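Local atomic coordinates of uncharacterized protein (Enterococcus faecalis, PDB entry 3L1W), a protein that is of unknown function but belongs to the endonuclease/exonuclease/phosphatase family and may act as a 3'-5' RNA exonuclease. Residues M1-N7 with L162-D166; Q180-S186 with Y216-K220. All blocks are in the same frame, centred on the assembly; numbering follows the deposited sequence.

In the fold
The chain opens with strand 2-7, a central strand of one sheet, and some 155 residues later segment 162-166 comes up against it from the second sheet; contact 1 thus closes a long loop that holds helices and strands of both sheets. Contact 2 follows in series, after contact 1 has closed, and ties strand 184-185 to strand 215-220 across a loop of 29 residues. The two are neither nested nor crossed, but they touch: strands 161-164 and 215-220 lie side by side in the second sheet. Contact 1 therefore joins the two sheets face to face, whereas contact 2 adds an edge strand to the second.

Contact 1 of 2, residues M1-N7 with L162-D166; sequences MKIATYN and LLMGD. With SO4 (sulfate ion), chain G.
Ile3 and Leu162 reach toward each other tip to tip, CD1 of Ile3 lying 3.7 Å from CD1 of Leu162 and equally near its CD2. Ile3 CG1 sits between the backbone N and the carbonyl carbon, from where CD1 extends toward the leucine methyls. The methyl of selenomethionine Met1 meets the same leucine more loosely, CE to Leu162 CD1 at 4.2 Å. Selenomethionine Met164 crosses Ile3 obliquely; its chain bends at the last torsion (chi3 68°), turning CE toward the backbone of strand 2-7 to lie 3.8 Å from Ile3 CD1 and 3.4 Å from the carbonyl O of Ala4.

Next along comes a close approach to backbone. Thr5 OG1 lies 3.3 Å from Gly165 CA, while OG1 is also hydrogen-bonded by Gln42 NE2 of strand 38-44. Gly165, where the chain turns a corner, has a positive phi, readily open to glycine.

One polar bond crosses, at the C-terminal ends: Asn7 ND2 donates to Asp166 OD2 over 2.8 Å, markedly bent at 135°. It uses the carboxylate's anti lone pair, with the oxygen tilted from the amide plane. Asn7 ND2 also bonds Glu43 OE2, and Asn7 OD1 accepts from Arg9 N, so the amide is held at both ends; Asp166 OD1 accepts from Asn168 N.

At the other end a sulfate, probably from the crystallisation liquor, takes the backbone N-H of Lys2, its O4 2.8 Å from Lys2 N.

Two strands running in nearly the same direction, 24° apart with axes 8.4 Å from each other, pack through side chains from separate sheets. This is the central beta-sandwich of the DNase I-like fold, whose strand ends carry the polar cluster around Asn7, Glu43 and Asp166, consistent with the family's active-site cleft.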
# COMPACT_ATOMS: atom_id res chain seq x y z
N MSE A 1 4.26 13.13 7.76
CA MSE A 1 3.44 12.27 8.60
C MSE A 1 2.36 11.63 7.74
O MSE A 1 1.71 12.31 6.94
CB MSE A 1 2.80 13.07 9.74
CG MSE A 1 1.87 12.25 10.62
SE MSE A 1 1.20 13.20 12.18
CE MSE A 1 0.31 14.67 11.28
N LYS A 2 2.16 10.33 7.91
CA LYS A 2 1.06 9.64 7.27
C LYS A 2 -0.13 9.48 8.21
O LYS A 2 0.01 9.07 9.36
CB LYS A 2 1.51 8.28 6.70
CG LYS A 2 2.53 8.43 5.58
CD LYS A 2 2.64 7.19 4.70
CE LYS A 2 1.50 7.10 3.70
NZ LYS A 2 1.81 6.15 2.57
N ILE A 3 -1.30 9.83 7.69
CA ILE A 3 -2.54 9.80 8.46
C ILE A 3 -3.61 9.16 7.60
O ILE A 3 -3.51 9.15 6.38
CB ILE A 3 -2.99 11.23 8.82
CG1 ILE A 3 -3.27 12.03 7.54
CG2 ILE A 3 -1.91 11.93 9.68
CD1 ILE A 3 -3.74 13.47 7.77
N ALA A 4 -4.65 8.63 8.23
CA ALA A 4 -5.70 7.97 7.45
C ALA A 4 -7.04 8.04 8.16
O ALA A 4 -7.11 8.30 9.37
CB ALA A 4 -5.33 6.51 7.20
N THR A 5 -8.10 7.80 7.41
CA THR A 5 -9.42 7.61 7.98
C THR A 5 -10.01 6.35 7.36
O THR A 5 -9.79 6.06 6.18
CB THR A 5 -10.32 8.85 7.78
OG1 THR A 5 -11.63 8.59 8.31
CG2 THR A 5 -10.44 9.22 6.30
N TYR A 6 -10.75 5.58 8.15
CA TYR A 6 -11.26 4.30 7.67
C TYR A 6 -12.55 3.98 8.39
O TYR A 6 -12.57 3.78 9.62
CB TYR A 6 -10.21 3.22 7.94
CG TYR A 6 -10.40 1.87 7.26
CD1 TYR A 6 -11.26 1.71 6.17
CD2 TYR A 6 -9.69 0.75 7.70
CE1 TYR A 6 -11.40 0.48 5.55
CE2 TYR A 6 -9.82 -0.47 7.08
CZ TYR A 6 -10.67 -0.61 6.01
OH TYR A 6 -10.79 -1.86 5.42
N ASN A 7 -13.65 3.97 7.64
CA ASN A 7 -14.92 3.50 8.16
C ASN A 7 -14.91 1.99 7.97
O ASN A 7 -14.91 1.50 6.83
CB ASN A 7 -16.07 4.14 7.38
CG ASN A 7 -17.44 3.68 7.86
OD1 ASN A 7 -17.62 2.53 8.23
ND2 ASN A 7 -18.41 4.59 7.84
N LEU A 162 -6.70 18.57 11.46
CA LEU A 162 -7.05 17.52 10.50
C LEU A 162 -8.48 17.11 10.80
O LEU A 162 -8.78 16.56 11.88
CB LEU A 162 -6.12 16.30 10.64
CG LEU A 162 -4.63 16.58 10.47
CD1 LEU A 162 -3.78 15.39 10.95
CD2 LEU A 162 -4.32 16.93 9.03
N LEU A 163 -9.38 17.41 9.87
CA LEU A 163 -10.80 17.11 10.01
C LEU A 163 -11.07 15.92 9.11
O LEU A 163 -11.10 16.06 7.88
CB LEU A 163 -11.62 18.33 9.58
CG LEU A 163 -13.15 18.22 9.59
CD1 LEU A 163 -13.70 18.16 11.01
CD2 LEU A 163 -13.78 19.41 8.84
N MSE A 164 -11.25 14.74 9.70
CA MSE A 164 -11.17 13.50 8.93
C MSE A 164 -12.34 12.59 9.22
O MSE A 164 -12.68 12.37 10.37
CB MSE A 164 -9.90 12.72 9.31
CG MSE A 164 -8.69 13.58 9.49
SE MSE A 164 -7.16 12.52 10.09
CE MSE A 164 -6.89 11.52 8.47
N GLY A 165 -12.92 12.01 8.18
CA GLY A 165 -13.89 10.97 8.42
C GLY A 165 -14.94 10.82 7.34
O GLY A 165 -14.76 11.22 6.19
N ASP A 166 -16.05 10.22 7.75
CA ASP A 166 -17.13 9.90 6.86
C ASP A 166 -18.19 11.00 6.94
O ASP A 166 -18.92 11.12 7.93
CB ASP A 166 -17.70 8.54 7.27
CG ASP A 166 -18.83 8.08 6.38
OD1 ASP A 166 -19.36 8.88 5.57
OD2 ASP A 166 -19.20 6.89 6.49
S SO4 G . 4.57 7.90 9.26
O1 SO4 G . 3.89 6.61 9.22
O2 SO4 G . 5.71 7.79 10.17
O3 SO4 G . 5.04 8.25 7.93
O4 SO4 G . 3.66 8.93 9.76

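Contact 2 of 2, residues Q180-S186 with Y216-K220; sequences QKKFQDS and YIYVK. With SO4 (sulfate ion), chain J.
Gln184 and Val219 form an antiparallel hydrogen-bonded pair, Gln184 N to Val219 O and Val219 N to Gln184 O both at 2.9 Å. Beyond it, the carbonyl O of Ile217 is gripped twice by Ser186: the backbone N bonds it at 3.0 Å, nearly along the C=O axis, and OG at 2.8 Å from a more oblique angle. Ser186 OG can double the bond because chi1 (64°) sets it between its own N and carbonyl carbon. A water donates to Asp185 OD1 and accepts from Ile217 N, while Asp185 OD2 lies at the edge of the Tyr216 ring, 3.6 Å from CD1, and pairs with Lys187.

Farther out, Phe183 CB rests 3.7 Å from Tyr218 CD1. Gln180 NE2 gives a straight bond (168°) to Tyr218 OH, which lies in the plane of the amide; that hydroxyl also hydrogen-bonds His176 ND1, so the ring is held at its far end.

Strand 184-185 is an edge strand of its sheet within the chain. Strand 215-220 bonds strand 161-164 on its other edge, Phe167 meets the Tyr216 ring edge-to-face and His176 at an oblique angle, and Val219 and Ser186 meet Val224 of strand 222-229.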
# COMPACT_ATOMS: atom_id res chain seq x y z
N GLN A 180 -15.30 24.28 3.82
CA GLN A 180 -14.28 24.89 2.97
C GLN A 180 -14.02 26.37 3.26
O GLN A 180 -13.06 26.96 2.72
CB GLN A 180 -14.61 24.63 1.50
CG GLN A 180 -14.44 23.15 1.15
CD GLN A 180 -15.02 22.79 -0.21
OE1 GLN A 180 -15.25 23.66 -1.05
NE2 GLN A 180 -15.25 21.49 -0.42
N LYS A 181 -14.83 26.98 4.11
CA LYS A 181 -14.53 28.32 4.60
C LYS A 181 -13.20 28.32 5.36
O LYS A 181 -12.46 29.30 5.32
CB LYS A 181 -15.65 28.84 5.51
CG LYS A 181 -17.02 28.93 4.85
CD LYS A 181 -17.15 30.17 4.00
CE LYS A 181 -18.61 30.45 3.65
NZ LYS A 181 -18.82 31.87 3.25
N LYS A 182 -12.89 27.21 6.04
CA LYS A 182 -11.69 27.14 6.87
C LYS A 182 -10.69 26.04 6.46
O LYS A 182 -9.51 26.13 6.80
CB LYS A 182 -12.05 26.97 8.35
CG LYS A 182 -12.72 28.19 8.97
CD LYS A 182 -13.10 27.93 10.42
CE LYS A 182 -13.95 29.07 10.99
NZ LYS A 182 -13.19 30.35 11.08
N PHE A 183 -11.17 25.02 5.75
CA PHE A 183 -10.34 23.85 5.43
C PHE A 183 -10.22 23.65 3.93
O PHE A 183 -11.05 24.13 3.16
CB PHE A 183 -10.96 22.57 6.01
CG PHE A 183 -10.97 22.51 7.51
CD1 PHE A 183 -9.97 21.85 8.20
CD2 PHE A 183 -11.99 23.12 8.23
CE1 PHE A 183 -9.97 21.81 9.59
CE2 PHE A 183 -12.00 23.07 9.62
CZ PHE A 183 -10.99 22.42 10.29
N GLN A 184 -9.20 22.89 3.53
CA GLN A 184 -9.07 22.46 2.14
C GLN A 184 -9.15 20.95 2.04
O GLN A 184 -8.63 20.24 2.90
CB GLN A 184 -7.74 22.93 1.56
CG GLN A 184 -7.58 24.43 1.48
CD GLN A 184 -6.29 24.81 0.77
OE1 GLN A 184 -5.19 24.61 1.30
NE2 GLN A 184 -6.42 25.35 -0.43
N ASP A 185 -9.79 20.45 0.98
CA ASP A 185 -9.83 19.02 0.72
C ASP A 185 -8.45 18.55 0.24
O ASP A 185 -8.01 18.91 -0.85
CB ASP A 185 -10.90 18.71 -0.34
CG ASP A 185 -11.04 17.22 -0.61
OD1 ASP A 185 -10.18 16.44 -0.16
OD2 ASP A 185 -12.02 16.84 -1.29
N SER A 186 -7.79 17.75 1.07
CA SER A 186 -6.42 17.32 0.78
C SER A 186 -6.23 16.63 -0.58
O SER A 186 -5.17 16.73 -1.19
CB SER A 186 -5.91 16.40 1.89
OG SER A 186 -6.67 15.20 1.95
N TYR A 216 -13.50 11.94 3.64
CA TYR A 216 -12.66 13.10 3.35
C TYR A 216 -11.57 13.30 4.39
O TYR A 216 -11.74 12.98 5.57
CB TYR A 216 -13.51 14.37 3.30
CG TYR A 216 -14.47 14.39 2.14
CD1 TYR A 216 -14.18 15.10 0.98
CD2 TYR A 216 -15.67 13.69 2.20
CE1 TYR A 216 -15.06 15.10 -0.09
CE2 TYR A 216 -16.54 13.67 1.13
CZ TYR A 216 -16.23 14.38 -0.00
OH TYR A 216 -17.11 14.37 -1.06
N ILE A 217 -10.46 13.87 3.94
CA ILE A 217 -9.44 14.38 4.83
C ILE A 217 -9.29 15.86 4.53
O ILE A 217 -8.72 16.24 3.50
CB ILE A 217 -8.10 13.64 4.67
CG1 ILE A 217 -8.26 12.17 5.06
CG2 ILE A 217 -7.00 14.30 5.51
CD1 ILE A 217 -6.96 11.34 4.90
N TYR A 218 -9.83 16.69 5.41
CA TYR A 218 -9.75 18.15 5.28
C TYR A 218 -8.62 18.68 6.14
O TYR A 218 -8.43 18.22 7.28
CB TYR A 218 -11.08 18.79 5.69
CG TYR A 218 -12.10 18.90 4.57
CD1 TYR A 218 -12.01 19.91 3.63
CD2 TYR A 218 -13.16 18.00 4.48
CE1 TYR A 218 -12.94 20.03 2.61
CE2 TYR A 218 -14.11 18.11 3.46
CZ TYR A 218 -13.98 19.13 2.52
OH TYR A 218 -14.90 19.26 1.51
N VAL A 219 -7.88 19.65 5.63
CA VAL A 219 -6.72 20.16 6.34
C VAL A 219 -6.75 21.66 6.53
O VAL A 219 -7.25 22.41 5.69
CB VAL A 219 -5.40 19.74 5.64
CG1 VAL A 219 -5.30 18.22 5.54
CG2 VAL A 219 -5.29 20.38 4.26
N LYS A 220 -6.22 22.10 7.67
CA LYS A 220 -5.97 23.51 7.93
C LYS A 220 -4.60 23.63 8.58
O LYS A 220 -4.36 23.05 9.64
CB LYS A 220 -7.04 24.12 8.84
CG LYS A 220 -6.69 25.50 9.41
CD LYS A 220 -7.56 25.81 10.61
CE LYS A 220 -7.04 26.99 11.42
NZ LYS A 220 -5.88 26.61 12.28
S SO4 J . -15.79 32.33 12.19
O1 SO4 J . -16.44 31.10 12.61
O2 SO4 J . -14.42 32.37 12.70
O3 SO4 J . -15.77 32.40 10.73
O4 SO4 J . -16.53 33.48 12.71
O HOH W 1 -10.22 14.00 1.09